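Local coordinates for manganese-binding protein (Chlamydia trachomatis, PDB 6NSI), which binds iron(II) by preference, also manganese and nickel, and delivers them to the membrane permease of an ABC transporter for import into the cytoplasm, at residues Asp13-Asn25 against Tyr128-Glu142. Residues are numbered along the deposited sequence; the frame is centred on the assembly and turned at random.
Sequences DCVSRITGDRVKN and YEEDFQKNADQILSE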
# COMPACT_ATOMS: atom_id res chain seq x y z
N ASP A 13 -3.43 -10.37 -6.19
CA ASP A 13 -4.87 -10.58 -6.07
C ASP A 13 -5.65 -9.82 -7.13
O ASP A 13 -6.78 -10.21 -7.45
CB ASP A 13 -5.34 -10.18 -4.68
CG ASP A 13 -4.76 -11.08 -3.60
OD1 ASP A 13 -4.09 -12.08 -3.95
OD2 ASP A 13 -4.97 -10.79 -2.42
N CYS A 14 -5.07 -8.76 -7.69
CA CYS A 14 -5.72 -8.06 -8.79
C CYS A 14 -5.46 -8.76 -10.12
O CYS A 14 -6.38 -8.92 -10.93
CB CYS A 14 -5.25 -6.61 -8.84
SG CYS A 14 -5.55 -5.64 -7.28
N VAL A 15 -4.21 -9.21 -10.35
CA VAL A 15 -3.91 -9.96 -11.57
C VAL A 15 -4.80 -11.19 -11.66
O VAL A 15 -5.39 -11.48 -12.71
CB VAL A 15 -2.41 -10.35 -11.60
CG1 VAL A 15 -2.14 -11.26 -12.79
CG2 VAL A 15 -1.53 -9.12 -11.70
N SER A 16 -4.92 -11.94 -10.55
CA SER A 16 -5.69 -13.18 -10.57
C SER A 16 -7.16 -12.94 -10.88
O SER A 16 -7.82 -13.81 -11.45
CB SER A 16 -5.55 -13.89 -9.22
OG SER A 16 -4.19 -14.16 -8.94
N ARG A 17 -7.68 -11.76 -10.52
CA ARG A 17 -9.07 -11.43 -10.82
C ARG A 17 -9.26 -11.14 -12.31
O ARG A 17 -10.31 -11.46 -12.87
CB ARG A 17 -9.53 -10.22 -9.99
CG ARG A 17 -10.08 -10.56 -8.59
CD ARG A 17 -11.53 -11.06 -8.66
NE ARG A 17 -12.54 -10.02 -8.43
CZ ARG A 17 -13.36 -9.54 -9.37
NH1 ARG A 17 -13.28 -9.98 -10.63
NH2 ARG A 17 -14.25 -8.60 -9.07
N ILE A 18 -8.26 -10.54 -12.95
CA ILE A 18 -8.35 -10.31 -14.39
C ILE A 18 -8.28 -11.62 -15.15
O ILE A 18 -9.02 -11.84 -16.11
CB ILE A 18 -7.26 -9.34 -14.86
CG1 ILE A 18 -7.49 -7.95 -14.27
CG2 ILE A 18 -7.22 -9.27 -16.39
CD1 ILE A 18 -6.29 -7.04 -14.42
N THR A 19 -7.37 -12.52 -14.75
CA THR A 19 -7.14 -13.74 -15.53
C THR A 19 -8.08 -14.88 -15.18
O THR A 19 -8.37 -15.71 -16.06
CB THR A 19 -5.70 -14.24 -15.38
OG1 THR A 19 -5.42 -14.56 -14.01
CG2 THR A 19 -4.69 -13.21 -15.88
N GLY A 20 -8.56 -14.94 -13.95
CA GLY A 20 -9.30 -16.11 -13.50
C GLY A 20 -8.57 -17.41 -13.79
O GLY A 20 -7.36 -17.53 -13.61
N ASP A 21 -9.30 -18.44 -14.19
CA ASP A 21 -8.73 -19.79 -14.40
C ASP A 21 -7.75 -19.90 -15.57
O ASP A 21 -6.98 -20.85 -15.54
CB ASP A 21 -9.84 -20.77 -14.78
CG ASP A 21 -10.27 -21.70 -13.66
OD1 ASP A 21 -10.10 -21.32 -12.51
OD2 ASP A 21 -10.78 -22.78 -13.97
N ARG A 22 -7.73 -18.99 -16.53
CA ARG A 22 -6.95 -19.24 -17.74
C ARG A 22 -5.43 -19.16 -17.55
O ARG A 22 -4.70 -19.33 -18.53
CB ARG A 22 -7.39 -18.27 -18.84
CG ARG A 22 -8.79 -18.57 -19.40
CD ARG A 22 -8.71 -19.20 -20.79
NE ARG A 22 -9.97 -19.13 -21.53
CZ ARG A 22 -10.55 -17.99 -21.94
NH1 ARG A 22 -10.00 -16.81 -21.67
NH2 ARG A 22 -11.70 -18.03 -22.61
N VAL A 23 -4.93 -18.94 -16.33
CA VAL A 23 -3.50 -18.89 -16.06
C VAL A 23 -3.27 -19.25 -14.60
O VAL A 23 -4.18 -19.20 -13.77
CB VAL A 23 -2.89 -17.50 -16.36
CG1 VAL A 23 -3.16 -16.53 -15.21
CG2 VAL A 23 -1.41 -17.60 -16.60
N LYS A 24 -2.03 -19.64 -14.28
CA LYS A 24 -1.61 -19.88 -12.91
C LYS A 24 -0.80 -18.69 -12.41
O LYS A 24 0.25 -18.36 -12.96
CB LYS A 24 -0.81 -21.18 -12.79
CG LYS A 24 -1.59 -22.35 -13.35
CD LYS A 24 -0.74 -23.55 -13.69
CE LYS A 24 -1.63 -24.75 -13.98
NZ LYS A 24 -2.02 -24.84 -15.42
N ASN A 25 -1.30 -18.05 -11.36
CA ASN A 25 -0.66 -16.88 -10.79
C ASN A 25 0.17 -17.32 -9.60
O ASN A 25 -0.32 -18.04 -8.74
CB ASN A 25 -1.70 -15.84 -10.36
CG ASN A 25 -2.28 -15.09 -11.53
OD1 ASN A 25 -1.60 -14.27 -12.13
ND2 ASN A 25 -3.54 -15.38 -11.87
N TYR A 128 -6.77 -14.33 -24.92
CA TYR A 128 -7.64 -14.17 -23.76
C TYR A 128 -8.18 -12.76 -23.62
O TYR A 128 -8.83 -12.46 -22.60
CB TYR A 128 -6.90 -14.58 -22.48
CG TYR A 128 -6.37 -16.00 -22.52
CD1 TYR A 128 -7.07 -16.99 -23.19
CD2 TYR A 128 -5.18 -16.34 -21.90
CE1 TYR A 128 -6.61 -18.29 -23.23
CE2 TYR A 128 -4.71 -17.65 -21.94
CZ TYR A 128 -5.43 -18.62 -22.61
OH TYR A 128 -4.97 -19.92 -22.66
N GLU A 129 -7.94 -11.89 -24.61
CA GLU A 129 -8.26 -10.46 -24.55
C GLU A 129 -9.65 -10.20 -24.00
O GLU A 129 -9.90 -9.21 -23.30
CB GLU A 129 -8.15 -9.83 -25.94
CG GLU A 129 -8.31 -8.32 -25.95
CD GLU A 129 -9.69 -7.85 -26.36
OE1 GLU A 129 -9.82 -6.73 -26.89
OE2 GLU A 129 -10.67 -8.60 -26.14
N GLU A 130 -10.57 -11.11 -24.29
CA GLU A 130 -12.00 -10.90 -24.08
C GLU A 130 -12.45 -11.30 -22.69
O GLU A 130 -13.11 -10.51 -22.00
CB GLU A 130 -12.76 -11.66 -25.18
CG GLU A 130 -12.46 -11.07 -26.57
CD GLU A 130 -11.68 -12.02 -27.47
OE1 GLU A 130 -12.06 -12.16 -28.66
OE2 GLU A 130 -10.67 -12.61 -27.00
N ASP A 131 -12.09 -12.51 -22.24
CA ASP A 131 -12.35 -12.87 -20.85
C ASP A 131 -11.57 -11.97 -19.90
O ASP A 131 -12.10 -11.50 -18.89
CB ASP A 131 -12.00 -14.34 -20.61
CG ASP A 131 -13.21 -15.25 -20.73
OD1 ASP A 131 -13.19 -16.35 -20.14
OD2 ASP A 131 -14.18 -14.86 -21.42
N PHE A 132 -10.31 -11.69 -20.24
CA PHE A 132 -9.50 -10.78 -19.43
C PHE A 132 -10.18 -9.44 -19.26
O PHE A 132 -10.24 -8.89 -18.15
CB PHE A 132 -8.12 -10.59 -20.08
CG PHE A 132 -7.18 -11.73 -19.84
CD1 PHE A 132 -7.61 -12.91 -19.24
CD2 PHE A 132 -5.84 -11.61 -20.20
CE1 PHE A 132 -6.73 -13.96 -19.02
CE2 PHE A 132 -4.96 -12.66 -19.98
CZ PHE A 132 -5.40 -13.83 -19.39
N GLN A 133 -10.72 -8.89 -20.36
CA GLN A 133 -11.29 -7.56 -20.31
C GLN A 133 -12.58 -7.54 -19.50
O GLN A 133 -12.80 -6.64 -18.69
CB GLN A 133 -11.52 -7.03 -21.72
CG GLN A 133 -11.91 -5.58 -21.77
CD GLN A 133 -10.91 -4.70 -21.04
OE1 GLN A 133 -9.76 -4.58 -21.45
NE2 GLN A 133 -11.36 -4.08 -19.95
N LYS A 134 -13.44 -8.56 -19.70
CA LYS A 134 -14.66 -8.70 -18.92
C LYS A 134 -14.36 -8.65 -17.42
O LYS A 134 -15.01 -7.91 -16.67
CB LYS A 134 -15.35 -10.02 -19.27
CG LYS A 134 -16.88 -9.97 -19.19
CD LYS A 134 -17.42 -8.71 -19.87
CE LYS A 134 -18.79 -8.96 -20.51
NZ LYS A 134 -19.58 -7.70 -20.65
N ASN A 135 -13.40 -9.46 -16.97
CA ASN A 135 -13.05 -9.51 -15.55
C ASN A 135 -12.43 -8.21 -15.08
O ASN A 135 -12.67 -7.78 -13.95
CB ASN A 135 -12.10 -10.67 -15.29
CG ASN A 135 -12.59 -11.96 -15.88
OD1 ASN A 135 -13.75 -12.06 -16.30
ND2 ASN A 135 -11.72 -12.97 -15.93
N ALA A 136 -11.60 -7.60 -15.93
CA ALA A 136 -11.04 -6.28 -15.63
C ALA A 136 -12.15 -5.26 -15.41
O ALA A 136 -12.15 -4.53 -14.41
CB ALA A 136 -10.11 -5.84 -16.77
N ASP A 137 -13.10 -5.20 -16.35
CA ASP A 137 -14.25 -4.32 -16.20
C ASP A 137 -14.92 -4.53 -14.85
O ASP A 137 -15.30 -3.56 -14.18
CB ASP A 137 -15.24 -4.56 -17.33
CG ASP A 137 -14.69 -4.18 -18.67
OD1 ASP A 137 -13.68 -3.44 -18.72
OD2 ASP A 137 -15.28 -4.61 -19.69
N GLN A 138 -15.08 -5.79 -14.45
CA GLN A 138 -15.77 -6.07 -13.20
C GLN A 138 -14.97 -5.58 -12.00
O GLN A 138 -15.49 -4.85 -11.15
CB GLN A 138 -16.07 -7.57 -13.09
CG GLN A 138 -17.09 -7.90 -12.01
CD GLN A 138 -18.30 -6.96 -12.01
OE1 GLN A 138 -18.82 -6.60 -13.07
NE2 GLN A 138 -18.75 -6.57 -10.82
N ILE A 139 -13.69 -5.96 -11.90
CA ILE A 139 -12.93 -5.59 -10.71
C ILE A 139 -12.72 -4.08 -10.66
O ILE A 139 -12.80 -3.46 -9.59
CB ILE A 139 -11.60 -6.37 -10.62
CG1 ILE A 139 -10.90 -6.06 -9.28
CG2 ILE A 139 -10.69 -6.07 -11.80
CD1 ILE A 139 -11.85 -6.19 -8.08
N LEU A 140 -12.50 -3.45 -11.82
CA LEU A 140 -12.29 -2.01 -11.85
C LEU A 140 -13.52 -1.24 -11.35
O LEU A 140 -13.37 -0.24 -10.65
CB LEU A 140 -11.94 -1.56 -13.27
CG LEU A 140 -10.50 -1.82 -13.71
CD1 LEU A 140 -10.36 -1.62 -15.23
CD2 LEU A 140 -9.56 -0.93 -12.93
N SER A 141 -14.72 -1.69 -11.71
CA SER A 141 -15.91 -1.00 -11.21
C SER A 141 -16.17 -1.32 -9.74
O SER A 141 -16.74 -0.50 -9.01
CB SER A 141 -17.13 -1.36 -12.05
OG SER A 141 -17.45 -2.72 -11.86
N GLU A 142 -15.76 -2.51 -9.30
CA GLU A 142 -15.85 -2.82 -7.88
C GLU A 142 -14.89 -1.95 -7.07
O GLU A 142 -15.23 -1.48 -5.98
CB GLU A 142 -15.57 -4.31 -7.66
CG GLU A 142 -16.75 -5.22 -7.99
CD GLU A 142 -16.39 -6.69 -7.92
OE1 GLU A 142 -16.82 -7.46 -8.81
OE2 GLU A 142 -15.68 -7.10 -6.99
O HOH W 1 -11.20 -14.93 -23.80
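Ile-18 occupies the apolar centre, its CG2 4.0 Å from Phe-132 CB and its CG1 facing Ala-136 CB. Next to it, Thr-19 lays CG2 off-centre over the Phe-132 ring, 4.1 Å from the centroid, while its hydroxyl receives Asn-25 ND2. Where helix 9-19 ends, Asn-135 ND2 reaches Ile-18 O at 2.9 Å from above the carbonyl plane, a bent bond (138° at the hydrogen).

Farther out, two arginines flank this centre. Arg-17, bent at chi2 and chi3, lays one guanidinium face on Ile-139 and presents NH2 to both Glu-142 oxygens, OE1 at 2.8 Å and OE2 at 2.9 Å; Gln-138 NE2 donates to the anti lone pair of that same OE1, a second hold that should limit the carboxylate's rotation. Arg-22 sets CB over the centre of the Tyr-128 ring, and its guanidinium lies obliquely beyond, NH1 near CD1. Its long salt bridge to Asp-131, NH2 to OD1 3.3 Å, is purely electrostatic, while a water joins NH1 to Asp-131 N. Segments 13-19 and 129-142 run at 128° between their N-to-C directions, packing the first helix of the parallel alpha/beta lobe against helix 129-154, consistent with the long lobe-linking helix of family 9 solute-binding proteins.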